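Side-chain contacts in MGS-M5 (Unidentified, PDB 4Q3N), which probably acts as an L-lactate dehydrogenase, interconverting pyruvate and lactate with NAD as the cofactor: residues A[20-23]-A[27-30]; A[29-34]-A[46-51]; A[263-268]-A[300-305]. All coordinates share one frame; numbering follows the deposited sequence. Where two conformers were deposited one is given.

In the fold
Interactions 1 and 2 lie in the NAD-binding domain, and interaction 3 lies in the C-terminal alpha/beta domain. Interaction 1 comes first along the chain. It closes the short turn between helix 13-25 and strand 30-34. Interaction 2 begins where interaction 1 ends, with Glu29 and Glu30 common to both. It closes the larger loop from strand 30-34 to helix 38-49. The two contacts touch, Tyr20 packing on Leu48 and Met22 on Leu31, with centres about 8 Å apart. Interaction 3 follows in series and nests with neither. It ties the 263-268 loop to helix 292-311, across the chain's centre from the others, with its centre about 35 Å from that of interaction 1.

Interaction 1 of 3, residues A[20-23]-A[27-30]; sequences YAMV and TVEE
Met22 and Thr27 meet in two ways, by one backbone hydrogen bond and by side-chain packing. The hydrogen bond runs from Thr27 N to Met22 O at 3.1 Å, with an N-H...O angle of 160°. The donor is tilted 17° from the carbonyl plane. This bond, from the N-H of residue i+5 to the C=O of residue i, closes a six-residue turn at the C-terminal end of helix 13-25. The chain then turns toward strand 30-34.

The packing is carried by Met22. Its CG lies anti to the carbonyl carbon, with chi1 -78°, and this sends the chain out across Thr27, the two side chains crossing at about a right angle. Met22 CG is 3.6 Å from Thr27 OG1, a van der Waals approach without a hydrogen bond. Further out, Met22 SD comes to 3.9 Å from Thr27 CB and 4.1 Å from Thr27 CG2. The same sulfur is 4.3 Å from Val28 CG2, a looser apolar touch.

With alanine here in place of Met22, CG, SD and CE would be gone, which would probably open a gap beside Thr27 CB and Val28 CG2.

Around the contact, Val239 of helix 232-246 packs on both Met22 and Thr27. Glu29, two residues after Thr27, forms a salt bridge with Arg2 of the third subunit, and Tyr20 hydrogen-bonds through OH to Tyr232 O of the second subunit. The turn therefore sits close to two subunit interfaces.

Helix 13-25 joins the parallel strands 5-9 and 30-34, the first beta-alpha-beta crossover of the Rossmann-type NAD-binding domain. The one polar link of the contact is made by backbone atoms alone. The side chains add mainly dispersion forces, which suggests that shape counts for more than charge here.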
ATOM      1  N   TYR A  20      -2.636  -7.261  14.638  1.00 20.89           N
ATOM      2  CA  TYR A  20      -3.595  -6.384  13.971  1.00 19.82           C
ATOM      3  C   TYR A  20      -2.863  -5.475  12.998  1.00 20.75           C
ATOM      4  O   TYR A  20      -3.387  -5.148  11.932  1.00 21.08           O
ATOM      5  CB  TYR A  20      -4.319  -5.526  14.969  1.00 19.33           C
ATOM      6  CG  TYR A  20      -5.550  -4.762  14.489  1.00 18.71           C
ATOM      7  CD1 TYR A  20      -6.605  -5.401  13.802  1.00 18.30           C
ATOM      8  CD2 TYR A  20      -5.711  -3.456  14.859  1.00 18.08           C
ATOM      9  CE1 TYR A  20      -7.771  -4.682  13.497  1.00 18.56           C
ATOM     10  CE2 TYR A  20      -6.873  -2.739  14.565  1.00 19.83           C
ATOM     11  CZ  TYR A  20      -7.884  -3.375  13.910  1.00 18.07           C
ATOM     12  OH  TYR A  20      -9.007  -2.622  13.696  1.00 20.00           O
ATOM     13  N   ALA A  21      -1.705  -4.979  13.414  1.00 20.96           N
ATOM     14  CA  ALA A  21      -0.928  -4.104  12.526  1.00 20.47           C
ATOM     15  C   ALA A  21      -0.544  -4.856  11.249  1.00 20.89           C
ATOM     16  O   ALA A  21      -0.622  -4.285  10.130  1.00 21.42           O
ATOM     17  CB  ALA A  21       0.340  -3.530  13.275  1.00 17.88           C
ATOM     18  N   MET A  22      -0.158  -6.134  11.390  1.00 20.95           N
ATOM     19  CA  MET A  22       0.145  -6.971  10.202  1.00 22.56           C
ATOM     20  C   MET A  22      -1.044  -7.153   9.288  1.00 22.94           C
ATOM     21  O   MET A  22      -0.888  -7.115   8.060  1.00 24.74           O
ATOM     22  CB  MET A  22       0.661  -8.360  10.602  1.00 20.66           C
ATOM     23  CG  MET A  22       2.157  -8.272  11.031  1.00 23.53           C
ATOM     24  SD  MET A  22       2.947  -9.856  10.851  1.00 29.15           S
ATOM     25  CE  MET A  22       2.068 -10.724  12.112  1.00 26.61           C
ATOM     26  N   VAL A  23      -2.217  -7.380   9.880  1.00 20.55           N
ATOM     27  CA  VAL A  23      -3.446  -7.488   9.093  1.00 21.19           C
ATOM     28  C   VAL A  23      -3.715  -6.185   8.327  1.00 20.29           C
ATOM     29  O   VAL A  23      -4.086  -6.208   7.142  1.00 21.81           O
ATOM     30  CB  VAL A  23      -4.647  -7.819   9.974  1.00 22.17           C
ATOM     31  CG1 VAL A  23      -5.969  -7.732   9.171  1.00 22.47           C
ATOM     32  CG2 VAL A  23      -4.473  -9.225  10.561  1.00 20.76           C
ATOM     33  N   THR A  27       1.167  -7.658   5.853  1.00 20.38           N
ATOM     34  CA  THR A  27       2.580  -8.083   5.923  1.00 21.22           C
ATOM     35  C   THR A  27       2.862  -9.489   5.456  1.00 21.50           C
ATOM     36  O   THR A  27       3.827  -9.741   4.705  1.00 22.25           O
ATOM     37  CB  THR A  27       3.076  -7.982   7.397  1.00 22.68           C
ATOM     38  OG1 THR A  27       2.747  -6.664   7.818  1.00 23.21           O
ATOM     39  CG2 THR A  27       4.607  -8.183   7.447  1.00 22.07           C
ATOM     40  N   VAL A  28       2.000 -10.414   5.872  1.00 20.80           N
ATOM     41  CA  VAL A  28       2.193 -11.809   5.438  1.00 21.93           C
ATOM     42  C   VAL A  28       0.832 -12.388   5.098  1.00 21.74           C
ATOM     43  O   VAL A  28      -0.177 -11.789   5.446  1.00 23.28           O
ATOM     44  CB  VAL A  28       2.859 -12.690   6.551  1.00 21.92           C
ATOM     45  CG1 VAL A  28       4.229 -12.159   6.916  1.00 21.80           C
ATOM     46  CG2 VAL A  28       1.932 -12.743   7.820  1.00 23.11           C
ATOM     47  N   GLU A  29       0.834 -13.564   4.470  1.00 22.36           N
ATOM     48  CA  GLU A  29      -0.375 -14.294   4.151  1.00 23.41           C
ATOM     49  C   GLU A  29      -1.017 -15.009   5.382  1.00 26.33           C
ATOM     50  O   GLU A  29      -2.240 -15.005   5.541  1.00 25.39           O
ATOM     51  CB  GLU A  29      -0.071 -15.358   3.107  1.00 25.00           C
ATOM     52  CG  GLU A  29      -1.337 -16.149   2.691  1.00 26.95           C
ATOM     53  CD  GLU A  29      -1.085 -17.181   1.608  1.00 31.13           C
ATOM     54  OE1 GLU A  29      -0.148 -16.987   0.772  1.00 32.39           O
ATOM     55  OE2 GLU A  29      -1.850 -18.179   1.555  1.00 31.33           O
ATOM     56  N   GLU A  30      -0.192 -15.682   6.202  1.00 25.54           N
ATOM     57  CA  GLU A  30      -0.740 -16.633   7.202  1.00 27.58           C
ATOM     58  C   GLU A  30      -0.307 -16.293   8.612  1.00 25.33           C
ATOM     59  O   GLU A  30       0.877 -16.099   8.856  1.00 23.70           O
ATOM     60  CB  GLU A  30      -0.270 -18.065   6.906  1.00 33.13           C
ATOM     61  CG  GLU A  30      -0.521 -18.598   5.550  1.00 41.77           C
ATOM     62  CD  GLU A  30      -0.087 -20.068   5.488  1.00 49.47           C
ATOM     63  OE1 GLU A  30       1.024 -20.328   4.969  1.00 50.70           O
ATOM     64  OE2 GLU A  30      -0.819 -20.931   6.034  1.00 56.18           O
TER

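Interaction 2 of 3, residues A[29-34]-A[46-51]; sequences EELVLL and MDLNHG
Leu48 packs on Leu31 and Leu33 in a purely apolar contact between helix 38-49 and strand 30-34. These elements belong to the beta-alpha-beta unit completed by strand 60-63, within the Rossmann-type NAD-binding domain.

One methyl group of the helix serves both strand residues. Leu48 CD1 is 3.8 Å from Leu31 CD2 and 4.1 Å from Leu33 CD1. Leu31 and Leu33 are two apart on the strand, and both turn toward the helix. Leu31 has CG anti to the backbone N, with chi1 -177°, and meets Leu48 at about a right angle. Leu31 was modelled in two conformers. Its distance, torsion and crossing hold for the one given, and its contact is less certain than that of Leu33. Leu33 instead has CG beside its N, with chi1 -53°, and slants across Leu48.

Ile61 of strand 60-63 packs on both Leu31 and Leu48. Met16 of helix 13-25 also reaches Leu48, as does Tyr232 of the second subunit.

All three leucines are buried, and no hydrogen bond crosses between the two segments. With no directional bond between them, the contact depends on the fit of the methyl groups and the exclusion of water.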
ATOM      1  N   GLU A  29       0.834 -13.564   4.470  1.00 22.36           N
ATOM      2  CA  GLU A  29      -0.375 -14.294   4.151  1.00 23.41           C
ATOM      3  C   GLU A  29      -1.017 -15.009   5.382  1.00 26.33           C
ATOM      4  O   GLU A  29      -2.240 -15.005   5.541  1.00 25.39           O
ATOM      5  CB  GLU A  29      -0.071 -15.358   3.107  1.00 25.00           C
ATOM      6  CG  GLU A  29      -1.337 -16.149   2.691  1.00 26.95           C
ATOM      7  CD  GLU A  29      -1.085 -17.181   1.608  1.00 31.13           C
ATOM      8  OE1 GLU A  29      -0.148 -16.987   0.772  1.00 32.39           O
ATOM      9  OE2 GLU A  29      -1.850 -18.179   1.555  1.00 31.33           O
ATOM     10  N   GLU A  30      -0.192 -15.682   6.202  1.00 25.54           N
ATOM     11  CA  GLU A  30      -0.740 -16.633   7.202  1.00 27.58           C
ATOM     12  C   GLU A  30      -0.307 -16.293   8.612  1.00 25.33           C
ATOM     13  O   GLU A  30       0.877 -16.099   8.856  1.00 23.70           O
ATOM     14  CB  GLU A  30      -0.270 -18.065   6.906  1.00 33.13           C
ATOM     15  CG  GLU A  30      -0.521 -18.598   5.550  1.00 41.77           C
ATOM     16  CD  GLU A  30      -0.087 -20.068   5.488  1.00 49.47           C
ATOM     17  OE1 GLU A  30       1.024 -20.328   4.969  1.00 50.70           O
ATOM     18  OE2 GLU A  30      -0.819 -20.931   6.034  1.00 56.18           O
ATOM     19  N   LEU A  31      -1.260 -16.294   9.535  1.00 23.22           N
ATOM     20  CA  LEU A  31      -1.021 -15.928  10.919  0.50 22.03           C
ATOM     21  C   LEU A  31      -1.615 -17.015  11.816  1.00 22.90           C
ATOM     22  O   LEU A  31      -2.760 -17.419  11.585  1.00 23.55           O
ATOM     23  CB  LEU A  31      -1.685 -14.586  11.180  0.50 21.35           C
ATOM     24  CG  LEU A  31      -1.590 -13.850  12.486  0.50 20.74           C
ATOM     25  CD1 LEU A  31      -0.126 -13.620  12.745  0.50 20.77           C
ATOM     26  CD2 LEU A  31      -2.384 -12.531  12.400  0.50 19.95           C
ATOM     27  N   VAL A  32      -0.863 -17.475  12.815  1.00 22.44           N
ATOM     28  CA  VAL A  32      -1.417 -18.440  13.768  1.00 23.59           C
ATOM     29  C   VAL A  32      -1.211 -17.853  15.159  1.00 24.40           C
ATOM     30  O   VAL A  32      -0.115 -17.385  15.474  1.00 23.43           O
ATOM     31  CB  VAL A  32      -0.760 -19.806  13.672  1.00 26.35           C
ATOM     32  CG1 VAL A  32      -1.377 -20.763  14.720  1.00 27.18           C
ATOM     33  CG2 VAL A  32      -0.899 -20.416  12.226  1.00 24.55           C
ATOM     34  N   LEU A  33      -2.271 -17.846  15.961  1.00 22.33           N
ATOM     35  CA  LEU A  33      -2.237 -17.275  17.297  1.00 22.43           C
ATOM     36  C   LEU A  33      -2.220 -18.396  18.332  1.00 24.78           C
ATOM     37  O   LEU A  33      -3.083 -19.304  18.290  1.00 24.26           O
ATOM     38  CB  LEU A  33      -3.467 -16.386  17.539  1.00 22.73           C
ATOM     39  CG  LEU A  33      -3.680 -15.305  16.452  1.00 22.19           C
ATOM     40  CD1 LEU A  33      -4.945 -14.534  16.819  1.00 20.77           C
ATOM     41  CD2 LEU A  33      -2.481 -14.319  16.355  1.00 23.49           C
ATOM     42  N   LEU A  34      -1.247 -18.350  19.239  1.00 25.08           N
ATOM     43  CA  LEU A  34      -1.137 -19.344  20.320  1.00 27.04           C
ATOM     44  C   LEU A  34      -1.270 -18.661  21.667  1.00 28.28           C
ATOM     45  O   LEU A  34      -0.673 -17.616  21.893  1.00 27.26           O
ATOM     46  CB  LEU A  34       0.213 -20.068  20.280  1.00 30.32           C
ATOM     47  CG  LEU A  34       0.315 -21.408  19.563  1.00 34.14           C
ATOM     48  CD1 LEU A  34      -0.168 -21.246  18.130  1.00 34.59           C
ATOM     49  CD2 LEU A  34       1.783 -21.925  19.607  1.00 34.57           C
ATOM     50  N   MET A  46     -11.130 -14.800  15.696  1.00 23.20           N
ATOM     51  CA  MET A  46     -12.433 -14.338  15.162  1.00 24.48           C
ATOM     52  C   MET A  46     -12.385 -12.834  14.906  1.00 24.41           C
ATOM     53  O   MET A  46     -12.729 -12.358  13.811  1.00 24.38           O
ATOM     54  CB  MET A  46     -13.576 -14.633  16.107  1.00 26.43           C
ATOM     55  CG  MET A  46     -13.824 -16.097  16.345  1.00 28.56           C
ATOM     56  SD  MET A  46     -14.949 -16.293  17.724  1.00 31.39           S
ATOM     57  CE  MET A  46     -14.998 -18.105  17.816  1.00 36.73           C
ATOM     58  N   ASP A  47     -11.927 -12.080  15.897  1.00 23.11           N
ATOM     59  CA  ASP A  47     -12.036 -10.616  15.849  1.00 22.72           C
ATOM     60  C   ASP A  47     -11.155 -10.090  14.701  1.00 22.98           C
ATOM     61  O   ASP A  47     -11.550  -9.151  13.994  1.00 22.66           O
ATOM     62  CB  ASP A  47     -11.620  -9.997  17.208  1.00 23.11           C
ATOM     63  CG  ASP A  47     -12.211  -8.605  17.461  1.00 25.84           C
ATOM     64  OD1 ASP A  47     -13.168  -8.175  16.758  1.00 27.81           O
ATOM     65  OD2 ASP A  47     -11.721  -7.937  18.422  1.00 26.52           O
ATOM     66  N   LEU A  48      -9.974 -10.696  14.519  1.00 22.05           N
ATOM     67  CA  LEU A  48      -9.113 -10.304  13.371  1.00 21.55           C
ATOM     68  C   LEU A  48      -9.768 -10.696  12.062  1.00 22.39           C
ATOM     69  O   LEU A  48      -9.800  -9.889  11.149  1.00 22.98           O
ATOM     70  CB  LEU A  48      -7.743 -10.947  13.445  1.00 22.28           C
ATOM     71  CG  LEU A  48      -6.764 -10.474  14.529  1.00 23.72           C
ATOM     72  CD1 LEU A  48      -5.435 -11.271  14.347  1.00 22.41           C
ATOM     73  CD2 LEU A  48      -6.496  -8.972  14.423  1.00 21.53           C
ATOM     74  N   ASN A  49     -10.264 -11.947  11.968  1.00 21.44           N
ATOM     75  CA  ASN A  49     -10.859 -12.425  10.706  1.00 22.65           C
ATOM     76  C   ASN A  49     -12.018 -11.586  10.229  1.00 23.07           C
ATOM     77  O   ASN A  49     -12.196 -11.385   9.031  1.00 22.69           O
ATOM     78  CB  ASN A  49     -11.340 -13.884  10.822  1.00 24.31           C
ATOM     79  CG  ASN A  49     -10.208 -14.861  10.545  1.00 24.97           C
ATOM     80  OD1 ASN A  49      -9.363 -14.576   9.683  1.00 23.96           O
ATOM     81  ND2 ASN A  49     -10.160 -15.991  11.273  1.00 22.71           N
ATOM     82  N   HIS A  50     -12.787 -11.058  11.172  1.00 21.82           N
ATOM     83  CA  HIS A  50     -13.965 -10.290  10.817  1.00 24.01           C
ATOM     84  C   HIS A  50     -13.639  -8.954  10.152  1.00 25.34           C
ATOM     85  O   HIS A  50     -14.519  -8.316   9.604  1.00 29.40           O
ATOM     86  CB  HIS A  50     -14.835 -10.068  12.071  1.00 23.05           C
ATOM     87  CG  HIS A  50     -15.398 -11.342  12.592  1.00 24.68           C
ATOM     88  ND1 HIS A  50     -15.997 -11.460  13.836  1.00 27.09           N
ATOM     89  CD2 HIS A  50     -15.454 -12.570  12.033  1.00 25.10           C
ATOM     90  CE1 HIS A  50     -16.396 -12.707  14.013  1.00 27.51           C
ATOM     91  NE2 HIS A  50     -16.083 -13.406  12.929  1.00 27.30           N
ATOM     92  N   GLY A  51     -12.414  -8.494  10.240  1.00 23.88           N
ATOM     93  CA  GLY A  51     -12.067  -7.242   9.557  1.00 24.74           C
ATOM     94  C   GLY A  51     -11.471  -7.496   8.151  1.00 26.46           C
ATOM     95  O   GLY A  51     -11.301  -6.556   7.354  1.00 24.42           O
TER

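Interaction 3 of 3, residues A[263-268]-A[300-305]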
ATOM      1  N   TYR A 263      31.310  -5.712  18.923  1.00 33.40           N
ATOM      2  CA  TYR A 263      31.697  -4.531  19.687  1.00 35.22           C
ATOM      3  C   TYR A 263      32.644  -4.975  20.811  1.00 39.06           C
ATOM      4  O   TYR A 263      32.735  -6.186  21.126  1.00 37.53           O
ATOM      5  CB  TYR A 263      30.430  -3.796  20.217  1.00 32.96           C
ATOM      6  CG  TYR A 263      29.670  -3.031  19.139  1.00 32.52           C
ATOM      7  CD1 TYR A 263      28.830  -3.699  18.230  1.00 30.67           C
ATOM      8  CD2 TYR A 263      29.807  -1.639  19.009  1.00 31.40           C
ATOM      9  CE1 TYR A 263      28.151  -3.013  17.226  1.00 30.15           C
ATOM     10  CE2 TYR A 263      29.108  -0.927  18.018  1.00 30.71           C
ATOM     11  CZ  TYR A 263      28.294  -1.622  17.113  1.00 30.78           C
ATOM     12  OH  TYR A 263      27.610  -0.938  16.120  1.00 29.88           O
ATOM     13  N   ASP A 264      33.395  -4.072  21.431  1.00 44.57           N
ATOM     14  CA  ASP A 264      34.331  -4.665  22.397  1.00 53.37           C
ATOM     15  C   ASP A 264      33.737  -4.862  23.799  1.00 51.75           C
ATOM     16  O   ASP A 264      34.437  -5.247  24.713  1.00 58.06           O
ATOM     17  CB  ASP A 264      35.644  -3.882  22.466  1.00 60.58           C
ATOM     18  CG  ASP A 264      35.431  -2.431  22.595  1.00 66.77           C
ATOM     19  OD1 ASP A 264      34.476  -2.059  23.302  1.00 72.06           O
ATOM     20  OD2 ASP A 264      36.205  -1.671  21.981  1.00 69.32           O
ATOM     21  N   CYS A 265      32.440  -4.677  23.943  1.00 47.15           N
ATOM     22  CA  CYS A 265      31.767  -5.066  25.171  1.00 44.62           C
ATOM     23  C   CYS A 265      31.662  -6.593  25.274  1.00 42.51           C
ATOM     24  O   CYS A 265      32.075  -7.293  24.351  1.00 43.31           O
ATOM     25  CB  CYS A 265      30.389  -4.429  25.223  1.00 41.25           C
ATOM     26  SG  CYS A 265      29.302  -4.968  23.900  1.00 39.55           S
ATOM     27  N   GLU A 266      31.110  -7.085  26.391  1.00 41.92           N
ATOM     28  CA  GLU A 266      30.864  -8.512  26.618  0.50 42.25           C
ATOM     29  C   GLU A 266      30.424  -9.222  25.342  1.00 40.17           C
ATOM     30  O   GLU A 266      29.518  -8.746  24.655  1.00 37.99           O
ATOM     31  CB  GLU A 266      29.792  -8.700  27.707  0.50 42.11           C
ATOM     32  CG  GLU A 266      29.851 -10.021  28.434  0.50 44.47           C
ATOM     33  CD  GLU A 266      31.016 -10.092  29.437  0.50 46.86           C
ATOM     34  OE1 GLU A 266      30.930  -9.516  30.544  0.50 48.23           O
ATOM     35  OE2 GLU A 266      32.035 -10.709  29.099  0.50 49.99           O
ATOM     36  N   ASP A 267      31.056 -10.347  25.035  1.00 40.63           N
ATOM     37  CA  ASP A 267      30.707 -11.104  23.842  1.00 41.69           C
ATOM     38  C   ASP A 267      29.414 -11.895  24.039  1.00 37.65           C
ATOM     39  O   ASP A 267      28.583 -11.980  23.134  1.00 34.21           O
ATOM     40  CB  ASP A 267      31.859 -12.043  23.482  1.00 47.77           C
ATOM     41  CG  ASP A 267      33.039 -11.304  22.875  1.00 53.04           C
ATOM     42  OD1 ASP A 267      32.978 -10.063  22.748  1.00 52.99           O
ATOM     43  OD2 ASP A 267      34.027 -11.967  22.515  1.00 59.87           O
ATOM     44  N   GLN A 268      29.243 -12.470  25.230  1.00 36.99           N
ATOM     45  CA  GLN A 268      28.112 -13.370  25.449  1.00 38.49           C
ATOM     46  C   GLN A 268      26.909 -12.666  26.100  1.00 36.11           C
ATOM     47  O   GLN A 268      26.513 -12.972  27.238  1.00 35.82           O
ATOM     48  CB  GLN A 268      28.578 -14.572  26.272  1.00 43.60           C
ATOM     49  CG  GLN A 268      29.474 -15.497  25.455  1.00 48.42           C
ATOM     50  CD  GLN A 268      28.661 -16.327  24.461  1.00 51.96           C
ATOM     51  OE1 GLN A 268      28.917 -16.300  23.260  1.00 52.68           O
ATOM     52  NE2 GLN A 268      27.683 -17.095  24.978  1.00 52.94           N
ATOM     53  N   ASN A 300      28.842  -0.587  29.878  1.00 38.10           N
ATOM     54  CA  ASN A 300      28.063  -0.578  31.103  1.00 38.44           C
ATOM     55  C   ASN A 300      26.794  -1.411  30.897  1.00 37.75           C
ATOM     56  O   ASN A 300      26.425  -2.246  31.709  1.00 37.47           O
ATOM     57  CB  ASN A 300      27.706   0.851  31.500  1.00 39.70           C
ATOM     58  CG  ASN A 300      26.659   0.911  32.614  1.00 41.80           C
ATOM     59  OD1 ASN A 300      26.880   0.394  33.705  1.00 43.93           O
ATOM     60  ND2 ASN A 300      25.514   1.549  32.334  1.00 40.51           N
ATOM     61  N   SER A 301      26.142  -1.174  29.778  1.00 35.87           N
ATOM     62  CA  SER A 301      24.898  -1.813  29.445  1.00 35.48           C
ATOM     63  C   SER A 301      25.118  -3.339  29.304  1.00 35.67           C
ATOM     64  O   SER A 301      24.343  -4.152  29.802  1.00 35.88           O
ATOM     65  CB  SER A 301      24.388  -1.175  28.147  1.00 34.65           C
ATOM     66  OG  SER A 301      23.017  -1.221  28.075  1.00 35.13           O
ATOM     67  N   ALA A 302      26.188  -3.717  28.616  1.00 33.21           N
ATOM     68  CA  ALA A 302      26.505  -5.133  28.439  1.00 33.79           C
ATOM     69  C   ALA A 302      26.853  -5.798  29.775  1.00 35.81           C
ATOM     70  O   ALA A 302      26.527  -6.968  30.016  1.00 36.54           O
ATOM     71  CB  ALA A 302      27.657  -5.305  27.459  1.00 33.66           C
ATOM     72  N   ASN A 303      27.550  -5.069  30.632  1.00 36.65           N
ATOM     73  CA  ASN A 303      27.928  -5.637  31.936  1.00 39.92           C
ATOM     74  C   ASN A 303      26.700  -5.931  32.785  1.00 39.45           C
ATOM     75  O   ASN A 303      26.625  -6.943  33.479  1.00 39.61           O
ATOM     76  CB  ASN A 303      28.882  -4.701  32.650  1.00 41.97           C
ATOM     77  CG  ASN A 303      30.270  -4.731  32.021  1.00 45.23           C
ATOM     78  OD1 ASN A 303      30.611  -5.686  31.314  1.00 45.76           O
ATOM     79  ND2 ASN A 303      31.063  -3.697  32.255  1.00 45.92           N
ATOM     80  N   ILE A 304      25.716  -5.057  32.667  1.00 37.70           N
ATOM     81  CA  ILE A 304      24.467  -5.163  33.412  1.00 39.19           C
ATOM     82  C   ILE A 304      23.700  -6.415  32.979  1.00 36.78           C
ATOM     83  O   ILE A 304      23.228  -7.183  33.804  1.00 36.09           O
ATOM     84  CB  ILE A 304      23.603  -3.876  33.195  1.00 39.80           C
ATOM     85  CG1 ILE A 304      24.211  -2.725  34.020  1.00 41.44           C
ATOM     86  CG2 ILE A 304      22.136  -4.109  33.620  1.00 38.81           C
ATOM     87  CD1 ILE A 304      23.579  -1.347  33.741  1.00 40.93           C
ATOM     88  N   LEU A 305      23.615  -6.637  31.670  1.00 33.75           N
ATOM     89  CA  LEU A 305      22.939  -7.807  31.130  1.00 32.84           C
ATOM     90  C   LEU A 305      23.699  -9.074  31.430  1.00 34.14           C
ATOM     91  O   LEU A 305      23.110 -10.120  31.793  1.00 36.20           O
ATOM     92  CB  LEU A 305      22.738  -7.650  29.612  1.00 31.89           C
ATOM     93  CG  LEU A 305      21.847  -6.480  29.175  1.00 32.26           C
ATOM     94  CD1 LEU A 305      21.995  -6.179  27.649  1.00 26.84           C
ATOM     95  CD2 LEU A 305      20.376  -6.787  29.521  1.00 31.50           C
TER
HETATM   96  O   HOH W   1      31.141  -5.247  28.552  1.00 36.94           O
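Cys265 and Ala302 form the tight part of this contact. Cys265 CB lies 3.6 Å from Ala302 CB, and Cys265 SG follows at 3.9 Å from the same methyl. The sulfur sits between its backbone N and carbonyl carbon, with chi1 63°, and this turns SG to the same methyl that CB already meets. Glu266, modelled in two conformers, adds its own CB, in the one given 4.0 Å from Ala302 CB. One small methyl thus meets two successive residues of the loop. Its small size is consistent with the close backbones, with Glu266 CA and Ala302 CA 5.8 Å apart. Ile271 of strand 270-278 also packs on Ala302, which is buried.

The 263-268 segment is the loop joining strands 251-258 and 270-278, neighbours in the antiparallel sheet of the lactate/malate dehydrogenase C-terminal domain. The contact lays this loop on helix 292-311, the last helix of the chain. A second tie between the same loop and helix is the hydrogen bond from Arg306 NH1 to Gln268 O.

The other side is polar and looser. A water accepts from Glu266 N at 2.8 Å and donates to Asn303 OD1, also at 2.8 Å. It bridges the loop backbone to the exposed helix side chain, where no direct hydrogen bond forms between the segments. The bond uses the carbonyl oxygen of the Asn303 amide. In the given conformer of Glu266, its carboxylate and the Asn303 amide are turned 55° apart, and Glu266 OE1 is 3.9 Å from Asn303 OD1. These two oxygens merely lie near each other. Arg306 also touches the Glu266 side chain, and its charge may favour the carboxylate.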